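Binding domain (Hc) of Paraclostridial Mosquitocidal Protein 1 (Paraclostridium bifermentans, PDB 6HOX) targets host nerve cells as the receptor-binding part of a botulinum-like neurotoxin that acts specifically on Anopheles mosquitoes, within a heavy chain that delivers the light chain. Local coordinates at residues P274-Y279 with Y289-R294; D313-K318 with F339-N344. All blocks are in the same frame, centred on the assembly; numbering follows the deposited sequence.

Contact 1 of 2, residues P274-Y279 with Y289-R294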
ATOM      1  N   PRO A 274      20.316   1.439  -1.349  1.00 29.54           N
ATOM      2  CA  PRO A 274      20.306   2.102  -0.043  1.00 31.22           C
ATOM      3  C   PRO A 274      20.838   3.546  -0.105  1.00 31.07           C
ATOM      4  O   PRO A 274      21.834   3.795  -0.770  1.00 32.49           O
ATOM      5  CB  PRO A 274      21.253   1.213   0.782  1.00 30.89           C
ATOM      6  CG  PRO A 274      22.255   0.699  -0.232  1.00 30.34           C
ATOM      7  CD  PRO A 274      21.438   0.494  -1.497  1.00 29.83           C
ATOM      8  N   LEU A 275      20.168   4.477   0.582  1.00 30.94           N
ATOM      9  CA  LEU A 275      20.657   5.849   0.703  1.00 30.17           C
ATOM     10  C   LEU A 275      21.864   5.820   1.649  1.00 30.03           C
ATOM     11  O   LEU A 275      21.767   5.397   2.810  1.00 27.17           O
ATOM     12  CB  LEU A 275      19.537   6.760   1.213  1.00 29.93           C
ATOM     13  CG  LEU A 275      19.914   8.200   1.558  1.00 30.51           C
ATOM     14  CD1 LEU A 275      20.179   9.031   0.315  1.00 32.24           C
ATOM     15  CD2 LEU A 275      18.819   8.849   2.377  1.00 28.99           C
ATOM     16  N   ARG A 276      23.012   6.240   1.108  1.00 31.80           N
ATOM     17  CA  ARG A 276      24.281   6.305   1.848  1.00 34.45           C
ATOM     18  C   ARG A 276      24.821   7.744   1.769  1.00 34.88           C
ATOM     19  O   ARG A 276      24.232   8.606   1.099  1.00 31.14           O
ATOM     20  CB  ARG A 276      25.256   5.257   1.298  1.00 35.98           C
ATOM     21  CG  ARG A 276      24.761   3.821   1.423  1.00 39.85           C
ATOM     22  CD  ARG A 276      25.699   2.796   0.804  1.00 45.49           C
ATOM     23  NE  ARG A 276      26.989   2.776   1.483  1.00 53.23           N
ATOM     24  CZ  ARG A 276      27.962   1.902   1.243  1.00 56.35           C
ATOM     25  NH1 ARG A 276      27.800   0.992   0.295  1.00 56.39           N
ATOM     26  NH2 ARG A 276      29.080   1.940   1.952  1.00 50.26           N
ATOM     27  N   SER A 277      25.921   7.998   2.487  1.00 34.87           N
ATOM     28  CA  SER A 277      26.622   9.282   2.423  1.00 37.54           C
ATOM     29  C   SER A 277      28.137   9.062   2.473  1.00 38.18           C
ATOM     30  O   SER A 277      28.627   8.063   2.987  1.00 34.51           O
ATOM     31  CB  SER A 277      26.185  10.214   3.513  1.00 37.24           C
ATOM     32  OG  SER A 277      26.559   9.715   4.780  1.00 37.99           O
ATOM     33  N   THR A 278      28.862  10.025   1.911  1.00 43.89           N
ATOM     34  CA  THR A 278      30.298   9.962   1.771  1.00 45.46           C
ATOM     35  C   THR A 278      30.866  11.373   1.977  1.00 50.29           C
ATOM     36  O   THR A 278      30.407  12.346   1.346  1.00 44.38           O
ATOM     37  CB  THR A 278      30.680   9.362   0.412  1.00 46.96           C
ATOM     38  OG1 THR A 278      32.102   9.213   0.383  1.00 50.97           O
ATOM     39  CG2 THR A 278      30.239  10.207  -0.762  1.00 46.42           C
ATOM     40  N   TYR A 279      31.852  11.466   2.874  1.00 49.71           N
ATOM     41  CA  TYR A 279      32.582  12.688   3.112  1.00 53.80           C
ATOM     42  C   TYR A 279      33.618  12.859   1.999  1.00 52.03           C
ATOM     43  O   TYR A 279      34.483  12.013   1.828  1.00 55.03           O
ATOM     44  CB  TYR A 279      33.238  12.653   4.493  1.00 56.38           C
ATOM     45  CG  TYR A 279      33.988  13.910   4.839  1.00 62.47           C
ATOM     46  CD1 TYR A 279      33.335  15.128   4.925  1.00 64.47           C
ATOM     47  CD2 TYR A 279      35.353  13.887   5.068  1.00 65.35           C
ATOM     48  CE1 TYR A 279      34.019  16.291   5.236  1.00 66.22           C
ATOM     49  CE2 TYR A 279      36.053  15.040   5.378  1.00 64.08           C
ATOM     50  CZ  TYR A 279      35.383  16.244   5.464  1.00 63.38           C
ATOM     51  OH  TYR A 279      36.071  17.376   5.767  1.00 65.37           O
ATOM     52  N   TYR A 289      24.090   9.748  -1.446  1.00 32.20           N
ATOM     53  CA  TYR A 289      23.946   9.120  -2.757  1.00 30.16           C
ATOM     54  C   TYR A 289      23.113   7.834  -2.614  1.00 30.42           C
ATOM     55  O   TYR A 289      22.999   7.279  -1.522  1.00 31.17           O
ATOM     56  CB  TYR A 289      25.329   8.871  -3.375  1.00 31.95           C
ATOM     57  CG  TYR A 289      26.162   7.823  -2.677  1.00 30.61           C
ATOM     58  CD1 TYR A 289      26.881   8.127  -1.534  1.00 30.84           C
ATOM     59  CD2 TYR A 289      26.217   6.522  -3.149  1.00 32.46           C
ATOM     60  CE1 TYR A 289      27.634   7.171  -0.875  1.00 30.20           C
ATOM     61  CE2 TYR A 289      26.970   5.551  -2.502  1.00 31.76           C
ATOM     62  CZ  TYR A 289      27.679   5.878  -1.361  1.00 31.49           C
ATOM     63  OH  TYR A 289      28.423   4.921  -0.723  1.00 35.40           O
ATOM     64  N   ILE A 290      22.498   7.388  -3.718  1.00 30.62           N
ATOM     65  CA  ILE A 290      21.857   6.073  -3.752  1.00 30.92           C
ATOM     66  C   ILE A 290      22.896   5.073  -4.265  1.00 33.22           C
ATOM     67  O   ILE A 290      23.475   5.253  -5.328  1.00 32.49           O
ATOM     68  CB  ILE A 290      20.573   6.056  -4.609  1.00 29.64           C
ATOM     69  CG1 ILE A 290      19.577   7.136  -4.188  1.00 28.76           C
ATOM     70  CG2 ILE A 290      19.911   4.685  -4.555  1.00 29.11           C
ATOM     71  CD1 ILE A 290      18.879   6.828  -2.883  1.00 30.51           C
ATOM     72  N   SER A 291      23.135   4.030  -3.472  1.00 33.01           N
ATOM     73  CA  SER A 291      24.066   2.992  -3.821  1.00 35.12           C
ATOM     74  C   SER A 291      23.401   2.010  -4.789  1.00 36.81           C
ATOM     75  O   SER A 291      22.201   2.094  -5.030  1.00 38.22           O
ATOM     76  CB  SER A 291      24.559   2.306  -2.588  1.00 37.16           C
ATOM     77  OG  SER A 291      25.733   1.566  -2.861  1.00 37.32           O
ATOM     78  N   ARG A 292      24.187   1.066  -5.310  1.00 39.15           N
ATOM     79  CA  ARG A 292      23.675   0.076  -6.257  1.00 40.30           C
ATOM     80  C   ARG A 292      22.575  -0.761  -5.584  1.00 36.75           C
ATOM     81  O   ARG A 292      22.565  -0.954  -4.367  1.00 32.90           O
ATOM     82  CB  ARG A 292      24.815  -0.781  -6.827  1.00 46.82           C
ATOM     83  CG  ARG A 292      25.641  -1.533  -5.791  1.00 52.43           C
ATOM     84  CD  ARG A 292      26.636  -2.499  -6.427  1.00 60.59           C
ATOM     85  NE  ARG A 292      27.891  -1.879  -6.872  1.00 65.49           N
ATOM     86  CZ  ARG A 292      28.309  -1.814  -8.140  1.00 65.94           C
ATOM     87  NH1 ARG A 292      27.542  -2.265  -9.118  1.00 71.24           N
ATOM     88  NH2 ARG A 292      29.495  -1.303  -8.425  1.00 60.92           N
ATOM     89  N   MET A 293      21.649  -1.246  -6.415  1.00 37.90           N
ATOM     90  CA  MET A 293      20.510  -2.070  -6.024  1.00 39.16           C
ATOM     91  C   MET A 293      21.009  -3.310  -5.267  1.00 37.34           C
ATOM     92  O   MET A 293      21.865  -4.032  -5.755  1.00 38.11           O
ATOM     93  CB  MET A 293      19.750  -2.495  -7.286  1.00 43.25           C
ATOM     94  CG  MET A 293      18.548  -3.404  -7.039  1.00 48.51           C
ATOM     95  SD  MET A 293      16.971  -2.527  -7.112  1.00 55.92           S
ATOM     96  CE  MET A 293      16.916  -2.078  -8.846  1.00 59.36           C
ATOM     97  N   ARG A 294      20.492  -3.524  -4.055  1.00 34.90           N
ATOM     98  CA  ARG A 294      20.686  -4.761  -3.309  1.00 33.24           C
ATOM     99  C   ARG A 294      19.376  -5.558  -3.336  1.00 35.11           C
ATOM    100  O   ARG A 294      18.314  -4.985  -3.106  1.00 34.67           O
ATOM    101  CB  ARG A 294      21.116  -4.468  -1.869  1.00 33.82           C
ATOM    102  CG  ARG A 294      22.428  -3.704  -1.734  1.00 35.38           C
ATOM    103  CD  ARG A 294      22.776  -3.384  -0.287  1.00 36.89           C
ATOM    104  NE  ARG A 294      23.199  -4.579   0.429  1.00 35.28           N
ATOM    105  CZ  ARG A 294      22.546  -5.166   1.429  1.00 38.07           C
ATOM    106  NH1 ARG A 294      21.478  -4.606   1.977  1.00 37.14           N
ATOM    107  NH2 ARG A 294      22.969  -6.336   1.867  1.00 37.84           N
TER

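Contact 2 of 2, residues D313-K318 with F339-N344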
ATOM      1  N   ASP A 313      25.578   0.775   6.514  1.00 46.13           N
ATOM      2  CA  ASP A 313      25.736   2.207   6.819  1.00 48.40           C
ATOM      3  C   ASP A 313      24.563   3.020   6.248  1.00 44.87           C
ATOM      4  O   ASP A 313      24.677   4.259   6.170  1.00 46.22           O
ATOM      5  CB  ASP A 313      27.078   2.754   6.302  1.00 47.09           C
ATOM      6  CG  ASP A 313      27.192   2.874   4.788  1.00 47.65           C
ATOM      7  OD1 ASP A 313      26.272   2.434   4.093  1.00 48.55           O
ATOM      8  OD2 ASP A 313      28.218   3.409   4.310  1.00 53.13           O
ATOM      9  N   VAL A 314      23.462   2.343   5.858  1.00 34.34           N
ATOM     10  CA  VAL A 314      22.286   3.003   5.306  1.00 33.21           C
ATOM     11  C   VAL A 314      21.914   4.199   6.187  1.00 29.50           C
ATOM     12  O   VAL A 314      21.926   4.107   7.383  1.00 32.21           O
ATOM     13  CB  VAL A 314      21.080   2.055   5.150  1.00 31.61           C
ATOM     14  CG1 VAL A 314      20.536   1.598   6.490  1.00 30.42           C
ATOM     15  CG2 VAL A 314      19.980   2.704   4.311  1.00 32.28           C
ATOM     16  N   GLU A 315      21.558   5.311   5.549  1.00 30.24           N
ATOM     17  CA  GLU A 315      21.161   6.523   6.243  1.00 32.69           C
ATOM     18  C   GLU A 315      19.677   6.456   6.589  1.00 34.77           C
ATOM     19  O   GLU A 315      18.837   6.400   5.690  1.00 37.28           O
ATOM     20  CB  GLU A 315      21.401   7.755   5.371  1.00 34.53           C
ATOM     21  CG  GLU A 315      22.857   7.949   4.987  1.00 36.40           C
ATOM     22  CD  GLU A 315      23.800   8.280   6.130  1.00 36.54           C
ATOM     23  OE1 GLU A 315      23.322   8.628   7.227  1.00 37.68           O
ATOM     24  OE2 GLU A 315      25.013   8.206   5.907  1.00 41.58           O
ATOM     25  N   LYS A 316      19.373   6.508   7.887  1.00 31.42           N
ATOM     26  CA  LYS A 316      18.017   6.733   8.350  1.00 35.03           C
ATOM     27  C   LYS A 316      17.734   8.243   8.320  1.00 31.17           C
ATOM     28  O   LYS A 316      18.637   9.031   8.603  1.00 26.91           O
ATOM     29  CB  LYS A 316      17.845   6.164   9.761  1.00 38.30           C
ATOM     30  CG  LYS A 316      18.104   4.668   9.869  1.00 43.96           C
ATOM     31  CD  LYS A 316      16.905   3.835   9.485  1.00 46.47           C
ATOM     32  CE  LYS A 316      15.929   3.660  10.628  1.00 48.34           C
ATOM     33  NZ  LYS A 316      14.525   3.613  10.157  1.00 52.11           N
ATOM     34  N   VAL A 317      16.484   8.622   8.000  1.00 28.77           N
ATOM     35  CA  VAL A 317      16.043  10.042   7.972  1.00 28.91           C
ATOM     36  C   VAL A 317      14.742  10.238   8.763  1.00 29.89           C
ATOM     37  O   VAL A 317      13.925   9.333   8.920  1.00 30.80           O
ATOM     38  CB  VAL A 317      15.872  10.566   6.532  1.00 28.32           C
ATOM     39  CG1 VAL A 317      17.101  10.301   5.684  1.00 28.71           C
ATOM     40  CG2 VAL A 317      14.633   9.992   5.848  1.00 31.01           C
ATOM     41  N   LYS A 318      14.553  11.471   9.224  1.00 28.64           N
ATOM     42  CA  LYS A 318      13.303  11.945   9.778  1.00 28.98           C
ATOM     43  C   LYS A 318      12.928  13.228   9.055  1.00 27.21           C
ATOM     44  O   LYS A 318      13.830  14.053   8.752  1.00 27.35           O
ATOM     45  CB  LYS A 318      13.439  12.281  11.264  1.00 32.65           C
ATOM     46  CG  LYS A 318      13.482  11.083  12.188  1.00 35.42           C
ATOM     47  CD  LYS A 318      13.421  11.470  13.642  1.00 37.34           C
ATOM     48  CE  LYS A 318      13.345  10.267  14.557  1.00 38.85           C
ATOM     49  NZ  LYS A 318      13.416  10.688  15.972  1.00 43.16           N
ATOM     50  N   PHE A 339      19.198  13.726   8.712  1.00 29.36           N
ATOM     51  CA  PHE A 339      19.921  12.486   8.690  1.00 32.89           C
ATOM     52  C   PHE A 339      20.304  12.100  10.126  1.00 35.93           C
ATOM     53  O   PHE A 339      21.207  12.685  10.710  1.00 37.64           O
ATOM     54  CB  PHE A 339      21.117  12.636   7.757  1.00 33.32           C
ATOM     55  CG  PHE A 339      20.748  12.527   6.305  1.00 32.69           C
ATOM     56  CD1 PHE A 339      19.846  13.411   5.729  1.00 34.76           C
ATOM     57  CD2 PHE A 339      21.301  11.533   5.514  1.00 32.69           C
ATOM     58  CE1 PHE A 339      19.498  13.297   4.388  1.00 33.03           C
ATOM     59  CE2 PHE A 339      20.946  11.418   4.177  1.00 33.10           C
ATOM     60  CZ  PHE A 339      20.048  12.299   3.620  1.00 32.00           C
ATOM     61  N   GLU A 340      19.618  11.078  10.646  1.00 38.56           N
ATOM     62  CA  GLU A 340      19.675  10.610  12.023  1.00 42.15           C
ATOM     63  C   GLU A 340      21.078  10.100  12.406  1.00 41.40           C
ATOM     64  O   GLU A 340      21.475  10.217  13.572  1.00 41.19           O
ATOM     65  CB  GLU A 340      18.651   9.487  12.221  1.00 45.92           C
ATOM     66  CG  GLU A 340      17.202   9.954  12.133  1.00 54.73           C
ATOM     67  CD  GLU A 340      16.778  10.921  13.233  1.00 59.84           C
ATOM     68  OE1 GLU A 340      16.651  10.473  14.396  1.00 63.21           O
ATOM     69  OE2 GLU A 340      16.578  12.125  12.928  1.00 59.69           O
ATOM     70  N   ASN A 341      21.804   9.509  11.455  1.00 40.33           N
ATOM     71  CA  ASN A 341      23.167   9.000  11.695  1.00 42.85           C
ATOM     72  C   ASN A 341      24.093  10.143  12.150  1.00 42.27           C
ATOM     73  O   ASN A 341      25.049   9.913  12.862  1.00 41.16           O
ATOM     74  CB  ASN A 341      23.783   8.330  10.460  1.00 43.31           C
ATOM     75  CG  ASN A 341      23.185   6.981  10.109  1.00 46.30           C
ATOM     76  OD1 ASN A 341      22.305   6.471  10.798  1.00 49.12           O
ATOM     77  ND2 ASN A 341      23.661   6.395   9.024  1.00 47.19           N
ATOM     78  N   TYR A 342      23.803  11.369  11.711  1.00 41.90           N
ATOM     79  CA  TYR A 342      24.641  12.535  11.961  1.00 41.73           C
ATOM     80  C   TYR A 342      24.090  13.413  13.088  1.00 43.75           C
ATOM     81  O   TYR A 342      24.806  14.257  13.620  1.00 51.33           O
ATOM     82  CB  TYR A 342      24.760  13.374  10.692  1.00 38.95           C
ATOM     83  CG  TYR A 342      25.562  12.727   9.593  1.00 39.66           C
ATOM     84  CD1 TYR A 342      26.939  12.860   9.561  1.00 40.52           C
ATOM     85  CD2 TYR A 342      24.957  11.987   8.585  1.00 38.60           C
ATOM     86  CE1 TYR A 342      27.696  12.290   8.551  1.00 39.18           C
ATOM     87  CE2 TYR A 342      25.699  11.401   7.572  1.00 37.06           C
ATOM     88  CZ  TYR A 342      27.075  11.555   7.558  1.00 39.12           C
ATOM     89  OH  TYR A 342      27.844  11.013   6.580  1.00 38.04           O
ATOM     90  N   GLY A 343      22.800  13.286  13.382  1.00 43.13           N
ATOM     91  CA  GLY A 343      22.188  13.990  14.480  1.00 45.52           C
ATOM     92  C   GLY A 343      21.713  15.386  14.107  1.00 45.59           C
ATOM     93  O   GLY A 343      20.612  15.759  14.476  1.00 51.06           O
ATOM     94  N   ASN A 344      22.542  16.172  13.412  1.00 43.61           N
ATOM     95  CA  ASN A 344      22.247  17.604  13.226  1.00 47.03           C
ATOM     96  C   ASN A 344      22.388  18.049  11.758  1.00 44.41           C
ATOM     97  O   ASN A 344      22.346  19.259  11.475  1.00 49.61           O
ATOM     98  CB  ASN A 344      23.131  18.460  14.141  1.00 49.46           C
ATOM     99  CG  ASN A 344      24.607  18.395  13.790  1.00 53.22           C
ATOM    100  OD1 ASN A 344      25.086  17.400  13.247  1.00 52.68           O
ATOM    101  ND2 ASN A 344      25.341  19.455  14.098  1.00 55.98           N
TER
HETATM  102  O   HOH W   1      21.411   9.305   8.573  1.00 37.33           O

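Contact 1 of 2, residues P274-Y279 with Y289-R294
Arg276 and Tyr289 lie side by side and point the same way. The CB of Arg276 sits over one face of the tyrosine ring, 4.0 Å from its centroid, in a CH-pi contact. Further out, the Tyr289 hydroxyl lies above the guanidinium plane, offset toward its rim. Tyr289 OH is 3.4 Å from Arg276 NE, but the angle is too poor for a hydrogen bond. NE makes its salt bridge with Asp313 instead. The Tyr289 ring starts from a chi1 of 68°, with CG between the backbone N and the carbonyl carbon, which turns it over the neighbouring strand. The Thr278 side chain runs at about a right angle to that of Tyr289, its CB and CG2 touching CE1. On the sheet face of Leu275 and Ile290, Leu275 CD1 meets Ile290 CD1 at 4.1 Å. At the end of the pairing, Pro274 CG packs on Ser291 CB at 3.7 Å.

The backbone sets these pairs. Arg276 N gives a nearly straight bond to Tyr289 O (2.8 Å), and Tyr289 N reaches Arg276 O (2.8 Å) from above the carbonyl plane. Ser291 N adds a third, to Pro274 O (3.0 Å). The Arg294 side chain crosses Pro274 at about a right angle, CD against the proline CG, and its NH1 bonds to His309. Strands 275-280 and 285-291 form an antiparallel beta hairpin in the C-terminal receptor-binding subdomain, a beta-trefoil.

Contact 2 of 2, residues D313-K318 with F339-N344
The Glu315 side chain crosses that of Phe339 at about a right angle, and it meets a different partner at each step. Glu315 CB touches Phe339 CD2 at 3.8 Å. CG follows along the same part of the ring. The chain then bends at chi2 (-67°), which turns the carboxylate toward Asn341 and Tyr342. There Glu315 OE1 comes to 2.9 Å from Asn341 ND2, and it also lies in the plane of the Phe339 ring, at its edge. Glu315 OE2 lies 3.7 Å from Tyr342 CE2, with the carboxylate and ring planes only 18° apart. Beyond the two segments OE2 faces the hydroxyl of Ser277 on strand 275-280, probably as a hydrogen bond. That hydroxyl probably also bonds to Tyr342 OH.

A water joins the two segments beside this carboxylate. It donates to Lys316 O and accepts from Asn341 N, and it also lies close to Glu315 OE1. Asn341 ND2 adds a weak bond to Val314 O.

Both segments belong to the beta-trefoil subdomain. Strand 316-320 pairs antiparallel with strand 333-339, and the chain then turns toward strand 345-348. Val317 and Phe339 form a non-hydrogen-bonded pair. Val317 CG1 sits over the centre of the phenylalanine ring, 4.0 Å from the centroid and 7° off the normal. Leu275 packs against both side chains. In the turn, Phe339 O accepts from both Tyr342 N and Gly343 N.

Just past the bridge, Glu340 N bonds to Lys316 O at 3.1 Å. The Glu340 side chain crosses Lys318 at about a right angle. Its OE2 rests against Lys318 CD, while Glu340 OE1 forms a long salt bridge with Lys318 NZ at 3.6 Å.

How the contacts relate
Both contacts lie in the beta-trefoil subdomain, and their centres are about 13 Å apart. Each has a buried apolar pair, Leu275 with Ile290 in contact 1 and Val317 with Phe339 in contact 2. Polar side chains lie nearer the surface, and Lys318 and Glu340 are partly exposed. Contact 1 joins neighbouring strands of one hairpin and relies on direct backbone bonds. Contact 2 sets the start of strand 316-320 and the loop before it against the turn after strand 333-339; a water and side-chain polar groups do more of the work. The contacts meet at the Ser277 hydroxyl, which points away from its hairpin partner. A backbone bond of Leu275 with Glu315 ties them together.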